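Slr0280 protein (Synechocystis sp., PDB 5H3K) is of unknown function but probably acts on phosphodiester-linked sugars, as a member of the phosphodiester glycosidase (NAGPA) family. Local coordinates at residues G498-I506 with A515-F524; G306-A314 with V601-R610. One frame throughout, in Å; residues are numbered along the deposited sequence.

Interaction 1: residues G498-I506 with A515-F524; sequences GMGAGPLLI and ATGEGFSSAF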
# COMPACT_ATOMS: atom_id res chain seq x y z
N GLY A 498 6.82 -12.83 7.24
CA GLY A 498 7.87 -12.14 6.53
C GLY A 498 7.56 -11.73 5.12
O GLY A 498 6.57 -12.17 4.52
N MET A 499 8.42 -10.89 4.57
CA MET A 499 8.25 -10.35 3.24
C MET A 499 9.61 -10.15 2.59
O MET A 499 10.48 -9.45 3.14
CB MET A 499 7.51 -9.00 3.31
CG MET A 499 7.43 -8.24 1.99
SD MET A 499 6.48 -9.09 0.73
CE MET A 499 4.86 -9.22 1.50
N GLY A 500 9.79 -10.73 1.41
CA GLY A 500 10.97 -10.47 0.60
C GLY A 500 10.72 -9.38 -0.45
O GLY A 500 9.60 -9.18 -0.93
N ALA A 501 11.78 -8.65 -0.78
CA ALA A 501 11.74 -7.72 -1.90
C ALA A 501 13.15 -7.45 -2.33
O ALA A 501 13.78 -8.31 -2.96
CB ALA A 501 10.99 -6.42 -1.55
N GLY A 502 13.64 -6.27 -1.99
CA GLY A 502 15.04 -5.96 -2.23
C GLY A 502 15.27 -4.80 -3.17
O GLY A 502 14.37 -4.34 -3.87
N PRO A 503 16.51 -4.30 -3.20
CA PRO A 503 17.61 -4.83 -2.38
C PRO A 503 17.57 -4.37 -0.93
O PRO A 503 16.88 -3.39 -0.59
CB PRO A 503 18.88 -4.33 -3.08
CG PRO A 503 18.43 -3.20 -3.97
CD PRO A 503 16.97 -3.38 -4.26
N LEU A 504 18.29 -5.08 -0.08
CA LEU A 504 18.51 -4.61 1.28
C LEU A 504 19.35 -3.33 1.18
O LEU A 504 20.37 -3.31 0.48
CB LEU A 504 19.26 -5.67 2.08
CG LEU A 504 19.42 -5.42 3.58
CD1 LEU A 504 18.06 -5.40 4.25
CD2 LEU A 504 20.31 -6.52 4.17
N LEU A 505 18.93 -2.26 1.85
CA LEU A 505 19.59 -0.96 1.67
C LEU A 505 20.45 -0.57 2.87
O LEU A 505 21.59 -0.10 2.71
CB LEU A 505 18.58 0.15 1.37
CG LEU A 505 17.78 -0.00 0.08
CD1 LEU A 505 16.74 1.11 -0.03
CD2 LEU A 505 18.72 0.02 -1.13
N ILE A 506 19.91 -0.74 4.07
CA ILE A 506 20.63 -0.38 5.29
C ILE A 506 20.59 -1.53 6.29
O ILE A 506 19.55 -2.16 6.49
CB ILE A 506 20.03 0.90 5.94
CG1 ILE A 506 19.99 2.05 4.92
CG2 ILE A 506 20.82 1.30 7.19
CD1 ILE A 506 19.35 3.33 5.42
N ALA A 515 23.05 -4.34 -5.34
CA ALA A 515 21.96 -4.78 -6.21
C ALA A 515 22.42 -5.90 -7.13
O ALA A 515 21.64 -6.78 -7.48
CB ALA A 515 21.42 -3.61 -7.00
N THR A 516 23.69 -5.88 -7.53
CA THR A 516 24.16 -6.93 -8.45
C THR A 516 24.18 -8.27 -7.73
O THR A 516 23.82 -9.30 -8.30
CB THR A 516 25.56 -6.59 -9.01
OG1 THR A 516 25.44 -5.50 -9.94
CG2 THR A 516 26.18 -7.81 -9.73
N GLY A 517 24.57 -8.24 -6.46
CA GLY A 517 24.63 -9.43 -5.63
C GLY A 517 23.26 -10.07 -5.44
O GLY A 517 23.14 -11.29 -5.31
N GLU A 518 22.23 -9.23 -5.43
CA GLU A 518 20.86 -9.72 -5.29
C GLU A 518 20.18 -9.98 -6.64
O GLU A 518 18.96 -10.16 -6.71
CB GLU A 518 20.03 -8.74 -4.45
CG GLU A 518 20.50 -8.64 -3.00
CD GLU A 518 19.53 -7.87 -2.12
OE1 GLU A 518 18.30 -7.95 -2.38
OE2 GLU A 518 19.98 -7.20 -1.17
N GLY A 519 20.96 -9.97 -7.72
CA GLY A 519 20.45 -10.34 -9.03
C GLY A 519 19.59 -9.32 -9.77
O GLY A 519 18.82 -9.67 -10.66
N PHE A 520 19.70 -8.05 -9.40
CA PHE A 520 18.95 -7.01 -10.09
C PHE A 520 19.72 -6.54 -11.32
O PHE A 520 20.94 -6.42 -11.28
CB PHE A 520 18.70 -5.84 -9.14
CG PHE A 520 17.66 -6.14 -8.09
CD1 PHE A 520 18.02 -6.57 -6.82
CD2 PHE A 520 16.31 -6.00 -8.38
CE1 PHE A 520 17.05 -6.86 -5.85
CE2 PHE A 520 15.34 -6.27 -7.42
CZ PHE A 520 15.71 -6.69 -6.16
N SER A 521 18.99 -6.28 -12.41
CA SER A 521 19.60 -5.97 -13.72
C SER A 521 20.29 -4.60 -13.74
O SER A 521 20.05 -3.77 -12.87
CB SER A 521 18.55 -6.01 -14.83
OG SER A 521 17.66 -4.90 -14.74
N SER A 522 21.14 -4.38 -14.75
CA SER A 522 21.77 -3.08 -14.95
C SER A 522 20.71 -2.01 -15.13
O SER A 522 20.82 -0.91 -14.59
CB SER A 522 22.66 -3.10 -16.19
OG SER A 522 23.57 -4.18 -16.13
N ALA A 523 19.68 -2.33 -15.92
CA ALA A 523 18.59 -1.39 -16.18
C ALA A 523 17.89 -0.98 -14.88
O ALA A 523 17.58 0.20 -14.67
CB ALA A 523 17.60 -1.99 -17.17
N PHE A 524 17.61 -1.96 -14.03
CA PHE A 524 16.97 -1.70 -12.75
C PHE A 524 17.86 -0.78 -11.92
O PHE A 524 17.38 0.17 -11.28
CB PHE A 524 16.71 -3.01 -12.01
CG PHE A 524 15.97 -2.85 -10.70
CD1 PHE A 524 16.67 -2.69 -9.51
CD2 PHE A 524 14.58 -2.87 -10.67
CE1 PHE A 524 15.99 -2.56 -8.30
CE2 PHE A 524 13.89 -2.73 -9.46
CZ PHE A 524 14.60 -2.58 -8.28
O HOH W 1 21.66 -5.06 -1.04
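Pro-503 and Ala-515 come within 5.8 Å, CA to CA, where the cis-proline link between strands 497-500 and 504-507, which belong to two sheets, meets the chain just ahead of the type I beta turn Thr-516 to Gly-519. Both segments lie in the region matching the phosphodiester glycosidase family. The backbone N of Leu-504 donates to Glu-518 OE2 (2.9 Å), reaching the carboxylate on its syn side, 18° out of plane. With CG anti to its carbonyl carbon (chi1 -66°) and the chain extended beyond, Glu-518 is long enough to span from the turn to that N-H. The buried carboxylate is probably stabilised by further partners: OE2 also forms a salt bridge with Arg-383, and OE1 accepts from Gly-369 N. Gly-502 suits its place twice over: at its phi of 119° a CB would press on Ala-501 O, and it would also strike Glu-518 OE1. The compact Pro-503 ring lays CD over one face of the Phe-520 ring as a CH-pi contact, 4.2 Å from the centroid, while Arg-368 makes a cation-pi contact with the same phenylalanine. Pro-503 CD also meets the edge of the Phe-524 ring, 4.2 Å from CE1.

Interaction 2: residues G306-A314 with V601-R610; sequences GISLRPLMA and VSNAIGVFVR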
# COMPACT_ATOMS: atom_id res chain seq x y z
N GLY A 306 -2.11 -4.58 20.79
CA GLY A 306 -3.10 -4.82 19.75
C GLY A 306 -2.64 -4.54 18.33
O GLY A 306 -3.42 -4.73 17.39
N ILE A 307 -1.40 -4.08 18.16
CA ILE A 307 -0.86 -3.84 16.81
C ILE A 307 -0.19 -5.08 16.27
O ILE A 307 0.65 -5.69 16.94
CB ILE A 307 0.12 -2.67 16.77
CG1 ILE A 307 -0.62 -1.35 17.01
CG2 ILE A 307 0.88 -2.63 15.43
CD1 ILE A 307 0.18 -0.11 16.65
N SER A 308 -0.55 -5.46 15.04
CA SER A 308 0.12 -6.56 14.36
C SER A 308 0.34 -6.19 12.91
O SER A 308 -0.32 -5.28 12.39
CB SER A 308 -0.67 -7.87 14.47
OG SER A 308 -1.99 -7.72 13.97
N LEU A 309 1.29 -6.87 12.27
CA LEU A 309 1.50 -6.72 10.83
C LEU A 309 1.30 -8.07 10.15
O LEU A 309 1.65 -9.12 10.71
CB LEU A 309 2.88 -6.15 10.51
CG LEU A 309 3.11 -4.65 10.70
CD1 LEU A 309 3.15 -4.30 12.17
CD2 LEU A 309 4.42 -4.22 10.04
N ARG A 310 0.70 -8.04 8.97
CA ARG A 310 0.52 -9.24 8.15
C ARG A 310 0.77 -8.91 6.70
O ARG A 310 0.32 -7.88 6.21
CB ARG A 310 -0.91 -9.77 8.26
CG ARG A 310 -1.26 -10.44 9.59
CD ARG A 310 -0.47 -11.72 9.81
NE ARG A 310 -0.88 -12.38 11.04
CZ ARG A 310 -0.34 -12.15 12.23
NH1 ARG A 310 0.64 -11.26 12.36
NH2 ARG A 310 -0.79 -12.79 13.31
N PRO A 311 1.45 -9.81 5.98
CA PRO A 311 1.45 -9.69 4.52
C PRO A 311 0.06 -9.99 3.99
O PRO A 311 -0.64 -10.86 4.53
CB PRO A 311 2.45 -10.76 4.07
CG PRO A 311 2.49 -11.76 5.18
CD PRO A 311 2.15 -11.03 6.45
N LEU A 312 -0.35 -9.26 2.96
CA LEU A 312 -1.68 -9.39 2.42
C LEU A 312 -1.56 -9.60 0.93
O LEU A 312 -0.88 -8.82 0.25
CB LEU A 312 -2.48 -8.11 2.68
CG LEU A 312 -2.64 -7.67 4.14
CD1 LEU A 312 -3.42 -6.36 4.17
CD2 LEU A 312 -3.36 -8.75 4.93
N MET A 313 -2.19 -10.65 0.42
CA MET A 313 -2.19 -10.92 -1.01
C MET A 313 -3.43 -10.36 -1.67
O MET A 313 -4.50 -10.34 -1.07
CB MET A 313 -2.15 -12.43 -1.28
CG MET A 313 -1.05 -13.11 -0.56
SD MET A 313 0.55 -12.81 -1.30
CE MET A 313 0.61 -14.03 -2.59
N ALA A 314 -3.27 -9.91 -2.92
CA ALA A 314 -4.37 -9.36 -3.73
C ALA A 314 -5.57 -10.29 -3.73
O ALA A 314 -6.72 -9.87 -3.57
CB ALA A 314 -3.90 -9.12 -5.15
N VAL A 601 -1.14 -4.36 -7.64
CA VAL A 601 0.05 -5.04 -7.10
C VAL A 601 -0.32 -6.43 -6.61
O VAL A 601 -1.49 -6.73 -6.37
CB VAL A 601 0.72 -4.24 -5.95
CG1 VAL A 601 1.12 -2.84 -6.42
CG2 VAL A 601 -0.22 -4.14 -4.74
N SER A 602 0.68 -7.29 -6.46
CA SER A 602 0.45 -8.65 -5.97
C SER A 602 0.21 -8.73 -4.46
O SER A 602 -0.61 -9.53 -3.98
CB SER A 602 1.66 -9.52 -6.32
OG SER A 602 1.68 -10.71 -5.52
N ASN A 603 0.94 -7.94 -3.70
CA ASN A 603 0.87 -8.08 -2.25
C ASN A 603 1.32 -6.84 -1.50
O ASN A 603 1.93 -5.92 -2.07
CB ASN A 603 1.65 -9.32 -1.80
CG ASN A 603 3.11 -9.30 -2.24
OD1 ASN A 603 3.96 -8.62 -1.65
ND2 ASN A 603 3.42 -10.09 -3.26
N ALA A 604 1.02 -6.83 -0.21
CA ALA A 604 1.26 -5.65 0.61
C ALA A 604 1.70 -6.07 2.00
O ALA A 604 1.60 -7.24 2.38
CB ALA A 604 -0.02 -4.85 0.69
N ILE A 605 2.22 -5.11 2.76
CA ILE A 605 2.36 -5.32 4.19
C ILE A 605 1.25 -4.50 4.84
O ILE A 605 1.16 -3.29 4.61
CB ILE A 605 3.73 -4.88 4.70
CG1 ILE A 605 4.83 -5.78 4.12
CG2 ILE A 605 3.81 -4.91 6.24
CD1 ILE A 605 6.25 -5.26 4.36
N GLY A 606 0.41 -5.15 5.65
CA GLY A 606 -0.71 -4.49 6.29
C GLY A 606 -0.50 -4.38 7.80
O GLY A 606 0.11 -5.24 8.42
N VAL A 607 -0.99 -3.29 8.37
CA VAL A 607 -0.93 -3.05 9.81
C VAL A 607 -2.35 -3.13 10.36
O VAL A 607 -3.28 -2.53 9.83
CB VAL A 607 -0.34 -1.66 10.12
CG1 VAL A 607 -0.30 -1.43 11.64
CG2 VAL A 607 1.05 -1.54 9.53
N PHE A 608 -2.51 -3.90 11.43
CA PHE A 608 -3.83 -4.09 12.03
C PHE A 608 -3.80 -3.62 13.47
O PHE A 608 -2.81 -3.80 14.19
CB PHE A 608 -4.23 -5.57 11.92
CG PHE A 608 -4.45 -6.03 10.51
CD1 PHE A 608 -3.38 -6.45 9.72
CD2 PHE A 608 -5.71 -5.99 9.95
CE1 PHE A 608 -3.58 -6.85 8.40
CE2 PHE A 608 -5.93 -6.39 8.64
CZ PHE A 608 -4.86 -6.82 7.87
N VAL A 609 -4.89 -2.99 13.89
CA VAL A 609 -5.01 -2.51 15.26
C VAL A 609 -6.22 -3.20 15.89
O VAL A 609 -7.35 -2.99 15.44
CB VAL A 609 -5.17 -0.99 15.31
CG1 VAL A 609 -5.23 -0.51 16.77
CG2 VAL A 609 -4.00 -0.32 14.60
N ARG A 610 -5.98 -4.03 16.90
CA ARG A 610 -7.04 -4.84 17.49
C ARG A 610 -7.01 -4.80 19.02
O ARG A 610 -7.03 -3.73 19.61
CB ARG A 610 -6.93 -6.29 17.01
CG ARG A 610 -7.23 -6.44 15.53
CD ARG A 610 -6.69 -7.73 14.95
NE ARG A 610 -7.16 -7.93 13.58
CZ ARG A 610 -6.66 -8.81 12.73
NH1 ARG A 610 -5.65 -9.59 13.10
NH2 ARG A 610 -7.16 -8.92 11.50
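Ser-308 and Phe-608 exchange two backbone hydrogen bonds, Ser-308 N to Phe-608 O at 2.9 Å and Phe-608 N to Ser-308 O at 2.8 Å. Arg-310 with Gly-606 and Leu-312 with Ala-604 repeat this pair of hydrogen bonds, so strands 307-313 and 603-609 run antiparallel. Strand 600-609 also pairs with 336-339 (Ile-605 with Ile-338), so 307-313 adds a further strand to this antiparallel sheet. One hydrogen bond closes each end, Arg-610 N to Gly-306 O and Ala-314 N to Ser-602 O. Pro-311, lacking an N-H, fits a non-hydrogen-bonded pair opposite Ile-605. The Arg-310 chain bends at chi2 (-66°), and NH1 returns to Leu-309 O at 2.9 Å while NH2 forms a salt bridge with Asp-375. On one face Leu-309 CD2 meets Ile-605 CG2 at 3.9 Å, and Leu-309 CG lies alongside Val-607 CG2. On the other face Leu-312 sets CD2 against the Phe-608 ring edge, 3.8 Å from CZ, and CD1 over Gly-606, where a CB would clash. Were Leu-312 an alanine, the Phe-608 edge would probably lose both methyl neighbours and a gap would open beside Gly-606. Backbone bonds thus set the register, and apolar contacts on both faces add packing.

From the N terminus the chain first reaches 306-314, whose partner 601-610 ends the protein, so interaction 2 closes a loop with 286 residues between its segments. Interaction 1 is nested inside it, a short closure with eight residues between 498-506 and 515-524. The longer closure brings the C-terminal strand back beside 307-313; the shorter one holds a turn against the link between strands 497-500 and 504-507, which belong to different sheets. Although their centres lie 22 Å apart, the two meet at Met-499: its CE packs 3.3 Å from Asn-603 OD1 and 3.9 Å from Pro-311 CB, and its CG lies 4.0 Å from Ile-605 CD1. Strand 497-500 thereby rests against the strand pair of interaction 2.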